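Local coordinates for protein L-ornithine N(5)-monooxygenase (Pseudomonas aeruginosa, PDB 3S5W) that hydroxylates the side-chain amine of L-ornithine with FAD, NADPH and molecular oxygen, the first step toward the hydroxamate groups of the siderophore pyoverdin, at residues Tyr317-Arg322 and Pro329-Arg334; Thr338-Thr343 and Gly359-Glu364. All blocks are in the same frame, centred on the assembly; numbering follows the deposited sequence.

Contact 1 (Tyr317-Arg322 and Pro329-Arg334); sequences YGVFYR and PRHAFR
Phe320 of helix 310-326 packs its ring against the chain from His331 to Phe333, in the last step of a beta-alpha-beta crossover that adds strand 332-334 to the edge of the five-stranded parallel sheet of the NADP-binding domain. Over one face of the Phe320 ring lies Phe333 CB, 3.8 Å from the centroid and 17° off the normal, which meets the criterion for a CH-pi contact. The two rings follow with an offset edge-to-face pair: the edge of Phe333 is directed at the face of Phe320, with centroids 5.6 Å apart and planes at 63°. With chi1 at -172°, the Phe333 ring leaves CB on the side away from the backbone N and runs past Phe320 toward Leu259 and Leu264. Phe320 CE1, next to CZ in the ring, comes to 3.5 Å from Phe333 N; His331 CB also touches CE1, at 3.7 Å.

One residue earlier on the helix, Val319 CG1 meets the edge of the imidazole at His331 ND1, 3.8 Å away. Phe243 of helix 237-249 packs against Val319 and both rings, edge-to-face with His331 and at a shallow interplanar angle with Phe320. Backbone bonds to strand 253-258 secure Ala332, while Gln323 OE1 accepts from His331 N. Over the centre of one imidazole face sits Arg330 CG, 3.7 Å above the plane.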
# COMPACT_ATOMS: atom_id res chain seq x y z
N TYR A 317 -15.15 17.35 11.22
CA TYR A 317 -15.34 18.62 11.92
C TYR A 317 -16.83 18.75 12.33
O TYR A 317 -17.14 19.18 13.44
CB TYR A 317 -14.96 19.76 11.01
CG TYR A 317 -14.84 21.06 11.77
CD1 TYR A 317 -13.66 21.36 12.45
CD2 TYR A 317 -15.90 21.99 11.82
CE1 TYR A 317 -13.52 22.55 13.16
CE2 TYR A 317 -15.76 23.20 12.53
CZ TYR A 317 -14.57 23.46 13.19
OH TYR A 317 -14.36 24.64 13.89
N GLY A 318 -17.72 18.30 11.44
CA GLY A 318 -19.17 18.32 11.70
C GLY A 318 -19.53 17.47 12.91
O GLY A 318 -20.41 17.84 13.70
N VAL A 319 -18.91 16.29 13.01
CA VAL A 319 -19.16 15.40 14.15
C VAL A 319 -18.81 16.13 15.47
O VAL A 319 -19.59 16.14 16.44
CB VAL A 319 -18.35 14.07 14.03
CG1 VAL A 319 -18.41 13.29 15.37
CG2 VAL A 319 -18.88 13.22 12.85
N PHE A 320 -17.64 16.78 15.49
CA PHE A 320 -17.22 17.49 16.71
C PHE A 320 -18.06 18.75 16.96
O PHE A 320 -18.36 19.08 18.11
CB PHE A 320 -15.72 17.81 16.66
CG PHE A 320 -14.87 16.58 16.89
CD1 PHE A 320 -14.82 15.98 18.16
CD2 PHE A 320 -14.19 15.99 15.84
CE1 PHE A 320 -14.08 14.82 18.39
CE2 PHE A 320 -13.43 14.79 16.07
CZ PHE A 320 -13.39 14.23 17.34
N TYR A 321 -18.49 19.38 15.87
CA TYR A 321 -19.31 20.60 15.98
C TYR A 321 -20.66 20.20 16.62
O TYR A 321 -21.15 20.87 17.51
CB TYR A 321 -19.56 21.22 14.59
CG TYR A 321 -20.49 22.40 14.69
CD1 TYR A 321 -19.99 23.67 14.98
CD2 TYR A 321 -21.88 22.25 14.58
CE1 TYR A 321 -20.83 24.79 15.09
CE2 TYR A 321 -22.73 23.36 14.72
CZ TYR A 321 -22.19 24.62 14.96
OH TYR A 321 -23.02 25.70 15.11
N ARG A 322 -21.24 19.09 16.17
CA ARG A 322 -22.52 18.67 16.72
C ARG A 322 -22.47 18.33 18.22
O ARG A 322 -23.48 18.47 18.92
CB ARG A 322 -23.16 17.56 15.87
CG ARG A 322 -23.66 18.15 14.52
CD ARG A 322 -24.48 17.16 13.68
NE ARG A 322 -23.69 15.99 13.33
CZ ARG A 322 -22.93 15.89 12.24
NH1 ARG A 322 -22.83 16.91 11.38
NH2 ARG A 322 -22.25 14.78 12.02
N PRO A 329 -20.19 14.89 24.88
CA PRO A 329 -18.83 14.70 24.34
C PRO A 329 -18.44 13.21 24.20
O PRO A 329 -17.55 12.71 24.90
CB PRO A 329 -17.95 15.41 25.38
CG PRO A 329 -18.76 15.28 26.70
CD PRO A 329 -20.20 14.96 26.36
N ARG A 330 -19.11 12.52 23.29
CA ARG A 330 -18.84 11.13 22.95
C ARG A 330 -17.36 10.95 22.56
O ARG A 330 -16.63 10.17 23.18
CB ARG A 330 -19.78 10.72 21.80
CG ARG A 330 -19.62 9.30 21.35
CD ARG A 330 -20.62 8.87 20.29
NE ARG A 330 -20.10 7.62 19.70
CZ ARG A 330 -20.37 7.18 18.48
NH1 ARG A 330 -21.19 7.86 17.68
NH2 ARG A 330 -19.80 6.05 18.05
N HIS A 331 -16.92 11.73 21.56
CA HIS A 331 -15.57 11.64 21.02
C HIS A 331 -14.71 12.79 21.45
O HIS A 331 -15.23 13.82 21.86
CB HIS A 331 -15.65 11.66 19.49
CG HIS A 331 -16.46 10.54 18.94
ND1 HIS A 331 -17.50 10.71 18.05
CD2 HIS A 331 -16.39 9.21 19.18
CE1 HIS A 331 -18.03 9.54 17.75
NE2 HIS A 331 -17.37 8.61 18.42
N ALA A 332 -13.39 12.62 21.33
CA ALA A 332 -12.41 13.66 21.63
C ALA A 332 -11.40 13.80 20.49
O ALA A 332 -10.91 12.80 19.91
CB ALA A 332 -11.72 13.38 22.97
N PHE A 333 -11.10 15.05 20.15
CA PHE A 333 -10.11 15.36 19.14
C PHE A 333 -8.85 15.84 19.88
O PHE A 333 -8.74 17.02 20.24
CB PHE A 333 -10.64 16.46 18.20
CG PHE A 333 -9.75 16.71 17.02
CD1 PHE A 333 -9.66 15.78 15.99
CD2 PHE A 333 -9.01 17.89 16.94
CE1 PHE A 333 -8.81 16.00 14.89
CE2 PHE A 333 -8.16 18.13 15.85
CZ PHE A 333 -8.04 17.15 14.84
N ARG A 334 -7.92 14.93 20.13
CA ARG A 334 -6.71 15.26 20.91
C ARG A 334 -5.54 15.57 20.00
O ARG A 334 -4.68 14.74 19.78
CB ARG A 334 -6.39 14.14 21.90
CG ARG A 334 -7.61 13.82 22.80
CD ARG A 334 -7.35 12.57 23.62
NE ARG A 334 -7.18 12.89 25.01
CZ ARG A 334 -8.15 12.82 25.91
NH1 ARG A 334 -9.37 12.45 25.55
NH2 ARG A 334 -7.90 13.13 27.16

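Contact 2 (Thr338-Thr343 and Gly359-Glu364); sequences TVERAT and GELSVE
Glu340 overlaps Leu361 at the end of its carboxylate, OE1 lying 3.8 Å from Leu361 CD1, a van der Waals approach between an oxygen and a methyl group. The two side chains meet at a slant. The two side-chain torsions of Leu361 (chi1 -177°, chi2 74°) together bring CD1 to the glutamate even though its CB does not point that way. The other carboxylate oxygen has the stronger partner: Glu340 OE2 forms a salt bridge with Arg354 NE, and the side chain of Leu361 also rests on Arg354, so this arginine, on the strand between, contacts both side chains.

A second cross-sheet row runs beside this one. Arg341 NH2 approaches Val363 CG2 at 4.2 Å, with the methyl at the edge of the guanidinium and near its plane. Here too the charge is answered from between, by Glu350 OE2, against whose side chain Val363 packs.

Both rows span a three-stranded antiparallel sheet in which 348-355 is the central strand and 337-345 and 361-366 are the outer ones. The CA atoms of Glu340 and Leu361 are 8.8 Å apart, about two strand spacings, so side chains alone bridge the gap. That consecutive residues Glu340 and Arg341 both turn toward the other outer strand is explained by a classic beta bulge: both make backbone hydrogen bonds with Ala352, and Glu340 has a helix-like psi of -27°. On the opposite face, Val339 and Ala342 pack on Val197, Phe198 and Leu201. Thr343 OG1 lies close to the guanidinium plane of Arg341 and accepts a hydrogen bond from NH1, whose modelled length of 2.5 Å is shorter than usual and therefore doubtful.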
# COMPACT_ATOMS: atom_id res chain seq x y z
N THR A 338 0.96 13.48 22.18
CA THR A 338 1.93 12.42 21.95
C THR A 338 1.74 11.35 22.99
O THR A 338 1.59 11.66 24.17
CB THR A 338 3.40 12.98 22.02
OG1 THR A 338 3.56 13.98 21.01
CG2 THR A 338 4.46 11.88 21.80
N VAL A 339 1.73 10.08 22.56
CA VAL A 339 1.77 8.97 23.51
C VAL A 339 3.19 8.82 24.06
O VAL A 339 4.11 8.47 23.34
CB VAL A 339 1.32 7.63 22.87
CG1 VAL A 339 1.32 6.54 23.97
CG2 VAL A 339 -0.08 7.76 22.27
N GLU A 340 3.35 9.11 25.36
CA GLU A 340 4.68 9.01 26.01
C GLU A 340 4.93 7.65 26.64
O GLU A 340 6.06 7.22 26.74
CB GLU A 340 4.84 10.10 27.07
CG GLU A 340 5.05 11.45 26.48
CD GLU A 340 5.68 12.44 27.48
OE1 GLU A 340 5.80 12.15 28.70
OE2 GLU A 340 6.06 13.52 26.99
N ARG A 341 3.86 6.97 27.04
CA ARG A 341 3.94 5.63 27.63
C ARG A 341 2.66 4.88 27.25
O ARG A 341 1.59 5.48 27.20
CB ARG A 341 4.08 5.74 29.18
CG ARG A 341 4.24 4.36 29.88
CD ARG A 341 4.19 4.38 31.44
NE ARG A 341 3.16 5.24 32.05
CZ ARG A 341 1.86 4.96 32.16
NH1 ARG A 341 1.36 3.83 31.67
NH2 ARG A 341 1.04 5.82 32.75
N ALA A 342 2.76 3.59 26.99
CA ALA A 342 1.56 2.77 26.78
C ALA A 342 1.73 1.48 27.57
O ALA A 342 2.75 0.80 27.40
CB ALA A 342 1.37 2.47 25.29
N THR A 343 0.78 1.18 28.45
CA THR A 343 0.93 0.07 29.37
C THR A 343 -0.33 -0.81 29.34
O THR A 343 -1.44 -0.28 29.42
CB THR A 343 1.16 0.58 30.85
OG1 THR A 343 2.20 1.57 30.86
CG2 THR A 343 1.53 -0.59 31.79
N GLY A 359 1.74 21.53 27.78
CA GLY A 359 2.87 20.83 28.38
C GLY A 359 2.47 19.74 29.37
O GLY A 359 3.33 19.05 29.93
N GLU A 360 1.17 19.59 29.58
CA GLU A 360 0.60 18.68 30.59
C GLU A 360 0.49 17.23 30.15
O GLU A 360 0.33 16.93 28.97
CB GLU A 360 -0.79 19.16 30.99
CG GLU A 360 -0.77 20.49 31.74
CD GLU A 360 -2.06 20.73 32.48
OE1 GLU A 360 -3.15 20.75 31.84
OE2 GLU A 360 -1.99 20.91 33.72
N LEU A 361 0.60 16.35 31.14
CA LEU A 361 0.51 14.92 30.94
C LEU A 361 -0.76 14.43 31.60
O LEU A 361 -1.01 14.72 32.77
CB LEU A 361 1.73 14.20 31.53
CG LEU A 361 1.83 12.68 31.34
CD1 LEU A 361 2.20 12.38 29.90
CD2 LEU A 361 2.85 12.08 32.30
N SER A 362 -1.59 13.73 30.83
CA SER A 362 -2.74 13.04 31.39
C SER A 362 -2.69 11.55 31.06
O SER A 362 -1.94 11.10 30.20
CB SER A 362 -4.05 13.66 30.92
OG SER A 362 -4.06 13.76 29.52
N VAL A 363 -3.48 10.79 31.80
CA VAL A 363 -3.46 9.35 31.71
C VAL A 363 -4.87 8.95 31.32
O VAL A 363 -5.81 9.28 32.03
CB VAL A 363 -3.04 8.72 33.08
CG1 VAL A 363 -3.19 7.22 33.05
CG2 VAL A 363 -1.60 9.05 33.40
N GLU A 364 -5.02 8.27 30.19
CA GLU A 364 -6.35 7.77 29.80
C GLU A 364 -6.27 6.28 29.51
O GLU A 364 -5.31 5.82 28.91
CB GLU A 364 -6.90 8.51 28.55
CG GLU A 364 -6.94 10.05 28.63
CD GLU A 364 -8.02 10.62 29.57
OE1 GLU A 364 -9.10 10.01 29.72
OE2 GLU A 364 -7.79 11.72 30.14

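The chain completes contact 1 before entering contact 2, passing almost directly from strand 332-334 into strand 337-345; the centres lie 20 Å apart. Contact 1 is partly buried, joins a helix to a parallel sheet, and buries 211 Å² through aromatic packing. Contact 2 buries 115 Å² at the surface between the outer strands of one small antiparallel sheet: the polar ends of one outer strand touch methyls of the other, while their salt bridges go to the central strand. They are linked at one point, where Arg334, salt-bridged to Asp256, also forms a long, weak ion pair from NH2 to Glu364 OE2 (3.3 Å).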